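Local coordinates for protein gamma-glutamyl cyclotransferase (Homo sapiens, PDB 3CRY) that catalyses the release of 5-oxoproline from gamma-glutamyl dipeptides, may contribute to glutathione homeostasis, and can induce cytochrome c release from mitochondria, at residues F17-Y22 with R123-T128; S24-E29 with W80-K85; A44-F49 with I108-A113; G54-K59 with S102-V107. The protein carries 1 engineered substitution. All blocks are in the same frame, centred on the assembly; numbering follows the deposited sequence.

Interaction 1 of 4, residues F17-Y22 with R123-T128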
loop_
_atom_site.group_PDB
_atom_site.type_symbol
_atom_site.label_atom_id
_atom_site.label_comp_id
_atom_site.label_asym_id
_atom_site.label_seq_id
_atom_site.Cartn_x
_atom_site.Cartn_y
_atom_site.Cartn_z
ATOM N N PHE A 17 -14.132 -10.918 6.446
ATOM C CA PHE A 17 -12.844 -10.252 6.549
ATOM C C PHE A 17 -13.000 -9.007 7.420
ATOM O O PHE A 17 -14.110 -8.529 7.628
ATOM C CB PHE A 17 -12.262 -9.909 5.167
ATOM C CG PHE A 17 -12.945 -8.765 4.471
ATOM C CD1 PHE A 17 -14.134 -8.967 3.762
ATOM C CD2 PHE A 17 -12.396 -7.479 4.518
ATOM C CE1 PHE A 17 -14.762 -7.918 3.098
ATOM C CE2 PHE A 17 -13.022 -6.414 3.866
ATOM C CZ PHE A 17 -14.205 -6.623 3.156
ATOM N N LEU A 18 -11.882 -8.492 7.909
ATOM C CA LEU A 18 -11.896 -7.297 8.766
ATOM C C LEU A 18 -11.333 -6.118 7.982
ATOM O O LEU A 18 -10.340 -6.261 7.262
ATOM C CB LEU A 18 -11.065 -7.538 10.024
ATOM C CG LEU A 18 -11.505 -8.707 10.916
ATOM C CD1 LEU A 18 -10.556 -8.865 12.054
ATOM C CD2 LEU A 18 -12.934 -8.489 11.429
ATOM N N TYR A 19 -11.976 -4.960 8.136
ATOM C CA TYR A 19 -11.655 -3.745 7.375
ATOM C C TYR A 19 -11.358 -2.612 8.375
ATOM O O TYR A 19 -12.175 -2.322 9.232
ATOM C CB TYR A 19 -12.833 -3.379 6.442
ATOM C CG TYR A 19 -12.802 -1.931 5.963
ATOM C CD1 TYR A 19 -11.662 -1.402 5.333
ATOM C CD2 TYR A 19 -13.905 -1.099 6.120
ATOM C CE1 TYR A 19 -11.619 -0.058 4.913
ATOM C CE2 TYR A 19 -13.879 0.234 5.680
ATOM C CZ TYR A 19 -12.739 0.749 5.094
ATOM O OH TYR A 19 -12.698 2.059 4.680
ATOM N N PHE A 20 -10.186 -1.981 8.246
ATOM C CA PHE A 20 -9.777 -0.898 9.149
ATOM C C PHE A 20 -10.053 0.450 8.480
ATOM O O PHE A 20 -9.430 0.795 7.451
ATOM C CB PHE A 20 -8.279 -1.036 9.516
ATOM C CG PHE A 20 -7.729 0.095 10.364
ATOM C CD1 PHE A 20 -8.024 0.161 11.737
ATOM C CD2 PHE A 20 -6.887 1.077 9.802
ATOM C CE1 PHE A 20 -7.516 1.212 12.546
ATOM C CE2 PHE A 20 -6.352 2.104 10.606
ATOM C CZ PHE A 20 -6.671 2.166 11.985
ATOM N N ALA A 21 -11.032 1.165 9.036
ATOM C CA ALA A 21 -11.405 2.511 8.554
ATOM C C ALA A 21 -10.825 3.624 9.397
ATOM O O ALA A 21 -10.891 3.557 10.612
ATOM C CB ALA A 21 -12.921 2.654 8.505
ATOM N N TYR A 22 -10.282 4.662 8.745
ATOM C CA TYR A 22 -9.737 5.816 9.456
ATOM C C TYR A 22 -10.272 7.192 8.986
ATOM O O TYR A 22 -9.876 8.236 9.532
ATOM C CB TYR A 22 -8.198 5.779 9.368
ATOM C CG TYR A 22 -7.671 5.742 7.955
ATOM C CD1 TYR A 22 -7.554 6.934 7.195
ATOM C CD2 TYR A 22 -7.302 4.531 7.360
ATOM C CE1 TYR A 22 -7.103 6.908 5.885
ATOM C CE2 TYR A 22 -6.814 4.495 6.025
ATOM C CZ TYR A 22 -6.730 5.685 5.308
ATOM O OH TYR A 22 -6.267 5.673 4.016
ATOM N N ARG A 123 -7.753 -5.568 6.254
ATOM C CA ARG A 123 -7.678 -4.877 4.957
ATOM C C ARG A 123 -7.868 -3.369 5.195
ATOM O O ARG A 123 -8.667 -2.958 6.041
ATOM C CB ARG A 123 -8.778 -5.411 4.036
ATOM C CG ARG A 123 -8.727 -4.955 2.553
ATOM C CD ARG A 123 -9.927 -5.538 1.796
ATOM N NE ARG A 123 -9.814 -5.446 0.328
ATOM C CZ ARG A 123 -9.130 -6.318 -0.430
ATOM N NH1 ARG A 123 -8.467 -7.330 0.124
ATOM N NH2 ARG A 123 -9.089 -6.170 -1.752
ATOM N N SER A 124 -7.101 -2.551 4.477
ATOM C CA SER A 124 -7.317 -1.101 4.456
ATOM C C SER A 124 -6.883 -0.562 3.096
ATOM O O SER A 124 -6.701 -1.352 2.142
ATOM C CB SER A 124 -6.560 -0.408 5.620
ATOM O OG SER A 124 -7.130 0.878 5.891
ATOM N N TYR A 125 -6.726 0.764 3.007
ATOM C CA TYR A 125 -6.449 1.495 1.760
ATOM C C TYR A 125 -5.607 2.697 2.080
ATOM O O TYR A 125 -5.783 3.306 3.138
ATOM C CB TYR A 125 -7.750 1.997 1.112
ATOM C CG TYR A 125 -8.683 0.860 0.746
ATOM C CD1 TYR A 125 -8.598 0.251 -0.509
ATOM C CD2 TYR A 125 -9.614 0.372 1.672
ATOM C CE1 TYR A 125 -9.442 -0.813 -0.848
ATOM C CE2 TYR A 125 -10.458 -0.693 1.343
ATOM C CZ TYR A 125 -10.356 -1.273 0.082
ATOM O OH TYR A 125 -11.182 -2.317 -0.229
ATOM N N LEU A 126 -4.690 3.031 1.167
ATOM C CA LEU A 126 -4.026 4.337 1.233
ATOM C C LEU A 126 -3.656 4.867 -0.155
ATOM O O LEU A 126 -3.643 4.103 -1.137
ATOM C CB LEU A 126 -2.825 4.282 2.191
ATOM C CG LEU A 126 -1.705 3.272 1.848
ATOM C CD1 LEU A 126 -0.875 3.668 0.634
ATOM C CD2 LEU A 126 -0.800 3.093 3.088
ATOM N N MET A 127 -3.391 6.174 -0.252
ATOM C CA MET A 127 -3.031 6.790 -1.541
ATOM C C MET A 127 -1.534 6.598 -1.798
ATOM O O MET A 127 -0.733 6.694 -0.861
ATOM C CB MET A 127 -3.315 8.288 -1.496
ATOM C CG MET A 127 -4.756 8.634 -1.303
ATOM S SD MET A 127 -4.914 10.452 -1.169
ATOM C CE MET A 127 -6.648 10.528 -0.774
ATOM N N THR A 128 -1.154 6.358 -3.052
ATOM C CA THR A 128 0.266 6.239 -3.403
ATOM C C THR A 128 0.804 7.403 -4.232
ATOM O O THR A 128 2.030 7.525 -4.405
ATOM C CB THR A 128 0.567 4.933 -4.181
ATOM O OG1 THR A 128 -0.101 4.962 -5.450
ATOM C CG2 THR A 128 0.099 3.698 -3.406
#
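Tyr22 reaches across to Tyr125 with its phenol: OH donates to the backbone O of Tyr125 at 2.6 Å, and that oxygen lies in the plane of the Tyr22 ring, at its edge. The first torsion, chi1 57°, holds CG between the backbone N and the carbonyl carbon and swings the ring toward 123-128. Ser124 OG sits at the same ring's edge, 3.6 Å from Tyr22 CE2, while donating to Phe20 O at 2.8 Å. A phenylalanine in place of Tyr22 would probably leave the carbonyl of buried Tyr125 without this donor and the ring less firmly fixed. Further back, Phe20 N bonds to Arg123 O at 2.9 Å, almost straight at 170°, and Arg123 N to Leu18 O at 2.9 Å. These bonds join 16-21 and 119-126, the outermost strands of the five-stranded antiparallel sheet; the two segments run only 34° from parallel here, and their meeting closes the sheet into a barrel. Beside these bonds, Tyr19 crosses Tyr125 at about a right angle, Tyr19 CE1 lying at the ring's edge, in its plane, 3.8 Å from Tyr125 CE2. Arg123 lays its CD 3.8 Å from Phe17 CE2. Asp95 takes both Tyr125 OH and Arg123 NH2, the latter also bridged to Glu109 of the second subunit. Tyr19 and Tyr22 belong to the inferred substrate-binding segment, and Tyr125 touches Gln98, engineered at the proton-acceptor position.

Interaction 2 of 4, residues S24-E29 with W80-K85. With ACT (acetate ion), chain C.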
loop_
_atom_site.group_PDB
_atom_site.type_symbol
_atom_site.label_atom_id
_atom_site.label_comp_id
_atom_site.label_asym_id
_atom_site.label_seq_id
_atom_site.Cartn_x
_atom_site.Cartn_y
_atom_site.Cartn_z
ATOM N N SER A 24 -13.936 8.758 6.450
ATOM C CA SER A 24 -15.402 8.951 6.580
ATOM C C SER A 24 -16.104 7.642 6.921
ATOM O O SER A 24 -17.237 7.666 7.423
ATOM C CB SER A 24 -16.019 9.568 5.314
ATOM O OG SER A 24 -15.804 8.706 4.210
ATOM N N ASN A 25 -15.445 6.509 6.648
ATOM C CA ASN A 25 -16.003 5.209 7.078
ATOM C C ASN A 25 -15.923 4.939 8.603
ATOM O O ASN A 25 -16.356 3.886 9.069
ATOM C CB ASN A 25 -15.430 4.033 6.261
ATOM C CG ASN A 25 -16.032 3.941 4.846
ATOM O OD1 ASN A 25 -17.143 4.434 4.572
ATOM N ND2 ASN A 25 -15.296 3.301 3.948
ATOM N N LEU A 26 -15.389 5.892 9.372
ATOM C CA LEU A 26 -15.552 5.868 10.829
ATOM C C LEU A 26 -17.023 5.997 11.252
ATOM O O LEU A 26 -17.389 5.530 12.344
ATOM C CB LEU A 26 -14.773 7.021 11.481
ATOM C CG LEU A 26 -13.253 6.918 11.474
ATOM C CD1 LEU A 26 -12.660 8.242 11.999
ATOM C CD2 LEU A 26 -12.761 5.703 12.298
ATOM N N LEU A 27 -17.849 6.636 10.412
ATOM C CA LEU A 27 -19.258 6.886 10.750
ATOM C C LEU A 27 -20.168 5.765 10.243
ATOM O O LEU A 27 -20.181 5.445 9.057
ATOM C CB LEU A 27 -19.728 8.233 10.183
ATOM C CG LEU A 27 -21.135 8.638 10.643
ATOM C CD1 LEU A 27 -21.176 8.935 12.156
ATOM C CD2 LEU A 27 -21.608 9.838 9.827
ATOM N N THR A 28 -20.935 5.181 11.155
ATOM C CA THR A 28 -21.759 4.001 10.814
ATOM C C THR A 28 -22.739 4.298 9.672
ATOM O O THR A 28 -22.859 3.497 8.728
ATOM C CB THR A 28 -22.477 3.483 12.066
ATOM O OG1 THR A 28 -21.496 3.240 13.069
ATOM C CG2 THR A 28 -23.229 2.190 11.788
ATOM N N GLU A 29 -23.440 5.431 9.736
ATOM C CA GLU A 29 -24.384 5.763 8.665
ATOM C C GLU A 29 -23.712 5.989 7.306
ATOM O O GLU A 29 -24.305 5.699 6.262
ATOM C CB GLU A 29 -25.287 6.947 9.019
ATOM C CG GLU A 29 -26.580 6.936 8.178
ATOM C CD GLU A 29 -27.501 8.120 8.432
ATOM O OE1 GLU A 29 -27.242 8.890 9.375
ATOM O OE2 GLU A 29 -28.487 8.289 7.669
ATOM N N TRP A 80 -5.701 6.037 14.918
ATOM C CA TRP A 80 -6.796 5.235 15.475
ATOM C C TRP A 80 -7.921 5.107 14.463
ATOM O O TRP A 80 -8.188 6.035 13.692
ATOM C CB TRP A 80 -7.336 5.869 16.754
ATOM C CG TRP A 80 -6.439 5.639 17.958
ATOM C CD1 TRP A 80 -5.390 6.417 18.367
ATOM C CD2 TRP A 80 -6.535 4.563 18.894
ATOM N NE1 TRP A 80 -4.830 5.893 19.516
ATOM C CE2 TRP A 80 -5.514 4.752 19.855
ATOM C CE3 TRP A 80 -7.388 3.456 19.020
ATOM C CZ2 TRP A 80 -5.321 3.867 20.926
ATOM C CZ3 TRP A 80 -7.182 2.565 20.096
ATOM C CH2 TRP A 80 -6.163 2.797 21.030
ATOM N N GLY A 81 -8.609 3.971 14.492
ATOM C CA GLY A 81 -9.711 3.777 13.576
ATOM C C GLY A 81 -10.687 2.736 14.093
ATOM O O GLY A 81 -10.579 2.265 15.229
ATOM N N VAL A 82 -11.633 2.388 13.225
ATOM C CA VAL A 82 -12.682 1.407 13.526
ATOM C C VAL A 82 -12.462 0.197 12.632
ATOM O O VAL A 82 -12.289 0.347 11.411
ATOM C CB VAL A 82 -14.117 1.966 13.251
ATOM C CG1 VAL A 82 -15.173 0.818 13.269
ATOM C CG2 VAL A 82 -14.464 3.057 14.279
ATOM N N VAL A 83 -12.472 -0.981 13.252
ATOM C CA VAL A 83 -12.442 -2.252 12.524
ATOM C C VAL A 83 -13.884 -2.700 12.288
ATOM O O VAL A 83 -14.673 -2.855 13.249
ATOM C CB VAL A 83 -11.620 -3.343 13.264
ATOM C CG1 VAL A 83 -11.653 -4.630 12.481
ATOM C CG2 VAL A 83 -10.146 -2.865 13.466
ATOM N N TRP A 84 -14.211 -2.901 11.009
ATOM C CA TRP A 84 -15.510 -3.417 10.573
ATOM C C TRP A 84 -15.411 -4.870 10.120
ATOM O O TRP A 84 -14.480 -5.238 9.401
ATOM C CB TRP A 84 -16.056 -2.588 9.395
ATOM C CG TRP A 84 -16.308 -1.137 9.725
ATOM C CD1 TRP A 84 -15.474 -0.087 9.467
ATOM C CD2 TRP A 84 -17.461 -0.587 10.383
ATOM N NE1 TRP A 84 -16.031 1.087 9.923
ATOM C CE2 TRP A 84 -17.252 0.813 10.488
ATOM C CE3 TRP A 84 -18.661 -1.140 10.878
ATOM C CZ2 TRP A 84 -18.201 1.684 11.090
ATOM C CZ3 TRP A 84 -19.602 -0.278 11.481
ATOM C CH2 TRP A 84 -19.356 1.125 11.584
ATOM N N LYS A 85 -16.386 -5.691 10.513
ATOM C CA LYS A 85 -16.467 -7.060 9.992
ATOM C C LYS A 85 -17.407 -7.072 8.795
ATOM O O LYS A 85 -18.563 -6.612 8.882
ATOM C CB LYS A 85 -16.993 -8.006 11.072
ATOM C CG LYS A 85 -16.966 -9.483 10.680
ATOM C CD LYS A 85 -17.502 -10.293 11.858
ATOM C CE LYS A 85 -17.083 -11.742 11.791
ATOM N NZ LYS A 85 -17.870 -12.515 12.806
HETATM C C ACT C . -12.767 7.706 2.743
HETATM O O ACT C . -12.968 8.609 3.597
HETATM O OXT ACT C . -13.030 6.528 3.116
HETATM C CH3 ACT C . -12.242 7.989 1.355
#
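Trp84 gives its indole N-H to a backbone carbonyl inside a 3-10 turn, and the bond is bent: Trp84 NE1 lies 2.9 Å from Asn25 O, with an N-H...O angle of only 132° and the oxygen 26° out of the indole plane. With CG beside the backbone N and anti to the carbonyl carbon (chi1 -62°), Trp84 turns its indole edge to the turn. Farther along that edge Thr28 OG1 stands in plane, 3.4 Å from Trp84 CH2; its own polar partners are Glu149 and Asn150. On one indole face lies Val82 CG1. Leu26 touches the strand with one branch: Leu26 CD2 is 3.7 Å from Val82 CG2 and 3.8 Å from Gly81 CA. The contact thus packs the turn after strand 16-21, and the start of helix 28-34, against strand 77-87 of the barrel. Ser24 grips one oxygen of an acetate, probably from the crystallisation liquor, through N at 3.0 Å and OG at 2.9 Å; Tyr139 OH also bonds to the ion. Ser24 and Tyr139 are inferred substrate-binding residues, so this double donor, in a turn braced by Trp84, is consistent with a site suited to an anionic or carbonyl oxygen of the substrate.

Interaction 3 of 4, residues A44-F49 with I108-A113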
loop_
_atom_site.group_PDB
_atom_site.type_symbol
_atom_site.label_atom_id
_atom_site.label_comp_id
_atom_site.label_asym_id
_atom_site.label_seq_id
_atom_site.Cartn_x
_atom_site.Cartn_y
_atom_site.Cartn_z
ATOM N N ALA A 44 -9.382 0.243 17.141
ATOM C CA ALA A 44 -7.989 -0.227 17.105
ATOM C C ALA A 44 -6.995 0.857 16.704
ATOM O O ALA A 44 -7.368 1.853 16.059
ATOM C CB ALA A 44 -7.858 -1.459 16.201
ATOM N N ARG A 45 -5.726 0.634 17.074
ATOM C CA ARG A 45 -4.644 1.583 16.812
ATOM C C ARG A 45 -3.658 1.017 15.794
ATOM O O ARG A 45 -3.174 -0.115 15.944
ATOM C CB ARG A 45 -3.910 1.926 18.129
ATOM C CG ARG A 45 -2.620 2.730 17.929
ATOM C CD ARG A 45 -2.069 3.416 19.189
ATOM N NE ARG A 45 -1.948 2.546 20.356
ATOM C CZ ARG A 45 -1.658 2.992 21.584
ATOM N NH1 ARG A 45 -1.457 4.297 21.806
ATOM N NH2 ARG A 45 -1.559 2.144 22.605
ATOM N N LEU A 46 -3.370 1.809 14.756
ATOM C CA LEU A 46 -2.310 1.481 13.821
ATOM C C LEU A 46 -1.036 2.225 14.229
ATOM O O LEU A 46 -0.964 3.457 14.178
ATOM C CB LEU A 46 -2.744 1.763 12.368
ATOM C CG LEU A 46 -1.704 1.507 11.269
ATOM C CD1 LEU A 46 -1.292 0.043 11.188
ATOM C CD2 LEU A 46 -2.241 2.008 9.920
ATOM N N GLN A 47 -0.038 1.453 14.658
ATOM C CA GLN A 47 1.230 2.020 15.116
ATOM C C GLN A 47 2.115 2.442 13.925
ATOM O O GLN A 47 2.151 1.758 12.889
ATOM C CB GLN A 47 1.934 0.979 16.014
ATOM C CG GLN A 47 2.864 1.535 17.090
ATOM C CD GLN A 47 2.191 2.551 18.003
ATOM O OE1 GLN A 47 2.489 3.734 17.927
ATOM N NE2 GLN A 47 1.254 2.098 18.832
ATOM N N ASP A 48 2.823 3.559 14.064
ATOM C CA ASP A 48 3.839 3.999 13.121
ATOM C C ASP A 48 3.279 4.378 11.735
ATOM O O ASP A 48 3.939 4.197 10.705
ATOM C CB ASP A 48 4.999 2.980 13.008
ATOM C CG ASP A 48 5.651 2.670 14.366
ATOM O OD1 ASP A 48 5.979 3.621 15.107
ATOM O OD2 ASP A 48 5.794 1.471 14.703
ATOM N N PHE A 49 2.073 4.950 11.739
ATOM C CA PHE A 49 1.499 5.612 10.565
ATOM C C PHE A 49 0.972 6.975 10.997
ATOM O O PHE A 49 0.672 7.177 12.197
ATOM C CB PHE A 49 0.314 4.815 10.006
ATOM C CG PHE A 49 0.695 3.631 9.138
ATOM C CD1 PHE A 49 1.195 2.461 9.709
ATOM C CD2 PHE A 49 0.487 3.672 7.746
ATOM C CE1 PHE A 49 1.512 1.356 8.912
ATOM C CE2 PHE A 49 0.809 2.571 6.956
ATOM C CZ PHE A 49 1.306 1.419 7.538
ATOM N N ILE A 108 -4.165 -2.296 1.018
ATOM C CA ILE A 108 -3.076 -2.713 1.931
ATOM C C ILE A 108 -3.548 -3.761 2.944
ATOM O O ILE A 108 -4.757 -3.964 3.144
ATOM C CB ILE A 108 -2.473 -1.509 2.701
ATOM C CG1 ILE A 108 -3.514 -0.838 3.621
ATOM C CG2 ILE A 108 -1.807 -0.514 1.726
ATOM C CD1 ILE A 108 -2.927 0.338 4.422
ATOM N N GLU A 109 -2.590 -4.418 3.600
ATOM C CA GLU A 109 -2.881 -5.236 4.776
ATOM C C GLU A 109 -2.147 -4.564 5.919
ATOM O O GLU A 109 -0.991 -4.149 5.756
ATOM C CB GLU A 109 -2.350 -6.676 4.605
ATOM C CG GLU A 109 -2.674 -7.619 5.773
ATOM C CD GLU A 109 -2.038 -8.981 5.579
ATOM O OE1 GLU A 109 -2.508 -9.730 4.708
ATOM O OE2 GLU A 109 -1.042 -9.256 6.270
ATOM N N VAL A 110 -2.827 -4.389 7.043
ATOM C CA VAL A 110 -2.183 -3.818 8.232
ATOM C C VAL A 110 -2.472 -4.648 9.468
ATOM O O VAL A 110 -3.457 -5.366 9.518
ATOM C CB VAL A 110 -2.608 -2.345 8.496
ATOM C CG1 VAL A 110 -2.036 -1.411 7.432
ATOM C CG2 VAL A 110 -4.117 -2.228 8.600
ATOM N N LYS A 111 -1.593 -4.534 10.464
ATOM C CA LYS A 111 -1.823 -5.184 11.739
ATOM C C LYS A 111 -2.056 -4.071 12.762
ATOM O O LYS A 111 -1.252 -3.148 12.892
ATOM C CB LYS A 111 -0.627 -6.071 12.088
ATOM C CG LYS A 111 -0.630 -7.346 11.262
ATOM C CD LYS A 111 0.697 -8.089 11.310
ATOM C CE LYS A 111 0.589 -9.403 10.546
ATOM N NZ LYS A 111 1.824 -10.249 10.688
ATOM N N VAL A 112 -3.198 -4.145 13.433
ATOM C CA VAL A 112 -3.604 -3.105 14.384
ATOM C C VAL A 112 -3.786 -3.713 15.776
ATOM O O VAL A 112 -3.914 -4.937 15.921
ATOM C CB VAL A 112 -4.890 -2.361 13.910
ATOM C CG1 VAL A 112 -4.644 -1.652 12.547
ATOM C CG2 VAL A 112 -6.075 -3.328 13.812
ATOM N N ALA A 113 -3.751 -2.867 16.798
ATOM C CA ALA A 113 -3.825 -3.312 18.192
ATOM C C ALA A 113 -5.102 -2.792 18.835
ATOM O O ALA A 113 -5.411 -1.603 18.744
ATOM C CB ALA A 113 -2.590 -2.810 18.962
HETATM O O HOH W 1 -0.006 -1.427 14.494
#
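Leu46 lies across Val110 and Val112, and each part of its side chain has its own neighbour. Leu46 CB rests 3.9 Å from Val112 CG1. CG stands anti to the backbone N (chi1 178°), which sends the fork over the opposing strand: Leu46 CD1 comes within 3.8 Å of Val110 CB and 3.6 Å of Lys111 O, the two side chains of Leu46 and Val110 crossing at about a right angle. Leu46 CD2, the other branch, turns back to the Phe49 ring, 3.4 Å above its plane and toward its rim. Strands 39-46 and 106-114 are antiparallel neighbours in the five-stranded barrel sheet, and Arg45 and Ala113 form a hydrogen-bonded pair, Arg45 N to Ala113 O at 2.8 Å and Ala113 N to Arg45 O at 2.9 Å. Beyond it the strands diverge, for the chain turns a corner at Gln47 and Asp48 to enter the three-stranded sheet. There a water takes over the pairing, accepting from Gln47 N and donating to Lys111 O at 2.7 Å. At the other end Ala44 CB nestles 3.5 Å from Val112 CG2. Phe20, from strand 16-21, packs on both Leu46 and Val112 on the barrel's inner side, and Ile71 of strand 68-74 packs on both Leu46 and Phe49. Ile108 and Glu109 continue the sheet by antiparallel pairing with a strand of the second subunit.

Interaction 4 of 4, residues G54-K59 with S102-V107; sequences GNSQGK and SGMYVV
Ser56 and Gln57, which meet Gly103 and Met104, ride on two overlapping turns, type II from Asn55 to Gly58 and type I' from Ser56 to Lys59, while Gly103 has a positive phi of 85° at which a side chain would jam against the preceding carbonyl. Ser56 OG donates to Met104 O at 2.6 Å, in the carbonyl plane and on a lone pair, from the side of the C=O at 117°. Gln57 folds back at chi2, bringing NE2 3.0 Å from Gly103 O with a nearly straight bond (169°) lying close to its own amide plane. The turns follow strand 49-56 of the three-stranded sheet, and 102-107 runs into strand 106-114 of the barrel, so the contact ties one sheet to the approach of the other. Met104, bent at chi2 and chi3, curls over the turn: Met104 CE is 3.7 Å from Ser56 CB, and SD 4.0 Å from Gln57 CG. Gln57 NE2 also bonds to Gln73 O of the second subunit. An alanine at Gln57 would probably leave both this carbonyl and that of Gly103 without their amide donor and open a gap beside the Met104 sulfur. A water accepts from Lys59 NZ at 3.1 Å and is only weakly linked to Ser102 OG.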
loop_
_atom_site.group_PDB
_atom_site.type_symbol
_atom_site.label_atom_id
_atom_site.label_comp_id
_atom_site.label_asym_id
_atom_site.label_seq_id
_atom_site.Cartn_x
_atom_site.Cartn_y
_atom_site.Cartn_z
ATOM N N GLY A 54 -5.480 14.583 1.163
ATOM C CA GLY A 54 -5.012 15.051 -0.130
ATOM C C GLY A 54 -5.894 14.759 -1.310
ATOM O O GLY A 54 -6.969 14.151 -1.189
ATOM N N ASN A 55 -5.393 15.197 -2.455
ATOM C CA ASN A 55 -6.044 15.042 -3.743
ATOM C C ASN A 55 -5.306 13.948 -4.496
ATOM O O ASN A 55 -4.186 14.161 -4.988
ATOM C CB ASN A 55 -5.979 16.371 -4.501
ATOM C CG ASN A 55 -6.781 17.470 -3.814
ATOM O OD1 ASN A 55 -7.779 17.192 -3.146
ATOM N ND2 ASN A 55 -6.326 18.725 -3.951
ATOM N N SER A 56 -5.915 12.770 -4.555
ATOM C CA SER A 56 -5.237 11.627 -5.167
ATOM C C SER A 56 -5.140 11.862 -6.667
ATOM O O SER A 56 -6.102 12.303 -7.296
ATOM C CB SER A 56 -5.990 10.321 -4.862
ATOM O OG SER A 56 -5.137 9.202 -5.070
ATOM N N GLN A 57 -3.970 11.582 -7.243
ATOM C CA GLN A 57 -3.748 11.805 -8.682
ATOM C C GLN A 57 -4.004 13.283 -9.056
ATOM O O GLN A 57 -4.348 13.598 -10.204
ATOM C CB GLN A 57 -4.609 10.852 -9.535
ATOM C CG GLN A 57 -4.405 9.352 -9.257
ATOM C CD GLN A 57 -3.008 8.874 -9.634
ATOM O OE1 GLN A 57 -2.321 9.505 -10.452
ATOM N NE2 GLN A 57 -2.582 7.766 -9.044
ATOM N N GLY A 58 -3.850 14.169 -8.069
ATOM C CA GLY A 58 -4.059 15.611 -8.257
ATOM C C GLY A 58 -5.523 16.019 -8.422
ATOM O O GLY A 58 -5.827 17.170 -8.771
ATOM N N LYS A 59 -6.445 15.102 -8.168
ATOM C CA LYS A 59 -7.859 15.369 -8.460
ATOM C C LYS A 59 -8.587 15.705 -7.174
ATOM O O LYS A 59 -8.416 15.020 -6.165
ATOM C CB LYS A 59 -8.531 14.160 -9.120
ATOM C CG LYS A 59 -7.908 13.711 -10.429
ATOM C CD LYS A 59 -8.704 12.548 -11.001
ATOM C CE LYS A 59 -8.175 12.168 -12.362
ATOM N NZ LYS A 59 -9.077 11.164 -13.002
ATOM N N SER A 102 -8.920 3.355 -10.718
ATOM C CA SER A 102 -8.514 4.654 -11.266
ATOM C C SER A 102 -7.278 5.223 -10.555
ATOM O O SER A 102 -6.872 6.367 -10.786
ATOM C CB SER A 102 -9.691 5.645 -11.266
ATOM O OG SER A 102 -10.065 6.009 -9.958
ATOM N N GLY A 103 -6.684 4.411 -9.681
ATOM C CA GLY A 103 -5.417 4.782 -9.061
ATOM C C GLY A 103 -5.577 5.642 -7.832
ATOM O O GLY A 103 -4.590 6.271 -7.390
ATOM N N MET A 104 -6.794 5.693 -7.273
ATOM C CA MET A 104 -7.036 6.619 -6.161
ATOM C C MET A 104 -6.438 6.123 -4.836
ATOM O O MET A 104 -5.814 6.895 -4.092
ATOM C CB MET A 104 -8.526 7.015 -6.039
ATOM C CG MET A 104 -9.062 7.708 -7.326
ATOM S SD MET A 104 -8.165 9.227 -7.863
ATOM C CE MET A 104 -9.047 10.486 -6.922
ATOM N N TYR A 105 -6.656 4.842 -4.556
ATOM C CA TYR A 105 -6.091 4.156 -3.397
ATOM C C TYR A 105 -5.575 2.798 -3.846
ATOM O O TYR A 105 -6.027 2.248 -4.863
ATOM C CB TYR A 105 -7.168 3.915 -2.333
ATOM C CG TYR A 105 -7.651 5.157 -1.576
ATOM C CD1 TYR A 105 -8.667 5.956 -2.097
ATOM C CD2 TYR A 105 -7.107 5.505 -0.350
ATOM C CE1 TYR A 105 -9.139 7.068 -1.400
ATOM C CE2 TYR A 105 -7.562 6.626 0.370
ATOM C CZ TYR A 105 -8.573 7.403 -0.171
ATOM O OH TYR A 105 -9.032 8.491 0.509
ATOM N N VAL A 106 -4.634 2.260 -3.069
ATOM C CA VAL A 106 -4.198 0.877 -3.213
ATOM C C VAL A 106 -4.699 0.084 -2.004
ATOM O O VAL A 106 -4.869 0.660 -0.894
ATOM C CB VAL A 106 -2.655 0.789 -3.371
ATOM C CG1 VAL A 106 -1.960 1.117 -2.044
ATOM C CG2 VAL A 106 -2.252 -0.601 -3.887
ATOM N N VAL A 107 -4.988 -1.209 -2.210
ATOM C CA VAL A 107 -5.322 -2.111 -1.107
ATOM C C VAL A 107 -4.077 -2.442 -0.300
ATOM O O VAL A 107 -3.049 -2.810 -0.879
ATOM C CB VAL A 107 -5.942 -3.459 -1.617
ATOM C CG1 VAL A 107 -6.160 -4.417 -0.459
ATOM C CG2 VAL A 107 -7.217 -3.217 -2.394
HETATM O O HOH W 2 -2.904 7.366 -5.232
HETATM O O HOH W 3 -10.253 9.327 -10.820
#

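Interactions 1, 2 and 3 follow one five-stranded antiparallel sheet: 1 joins its outermost strands, 16-21 and 119-126, 2 packs a turn onto strand 77-87, and 3 pairs 39-46 with 106-114. Centres of interactions 1 and 3 lie about 9 Å apart, those of 1 and 2 about 10 Å. Interaction 4, centred about 20 Å from 2 and 3, sits where the turns after strand 49-56 meet the loop leading into 106-114. Along the chain, interaction 1 encloses the others, 4 is nested within 3, and 2 crosses both. Interactions 1 and 2 hold residues of the inferred substrate site; 1, 3 and 4 reach the second subunit, so the barrel's closing seam lies beside the homodimer interface.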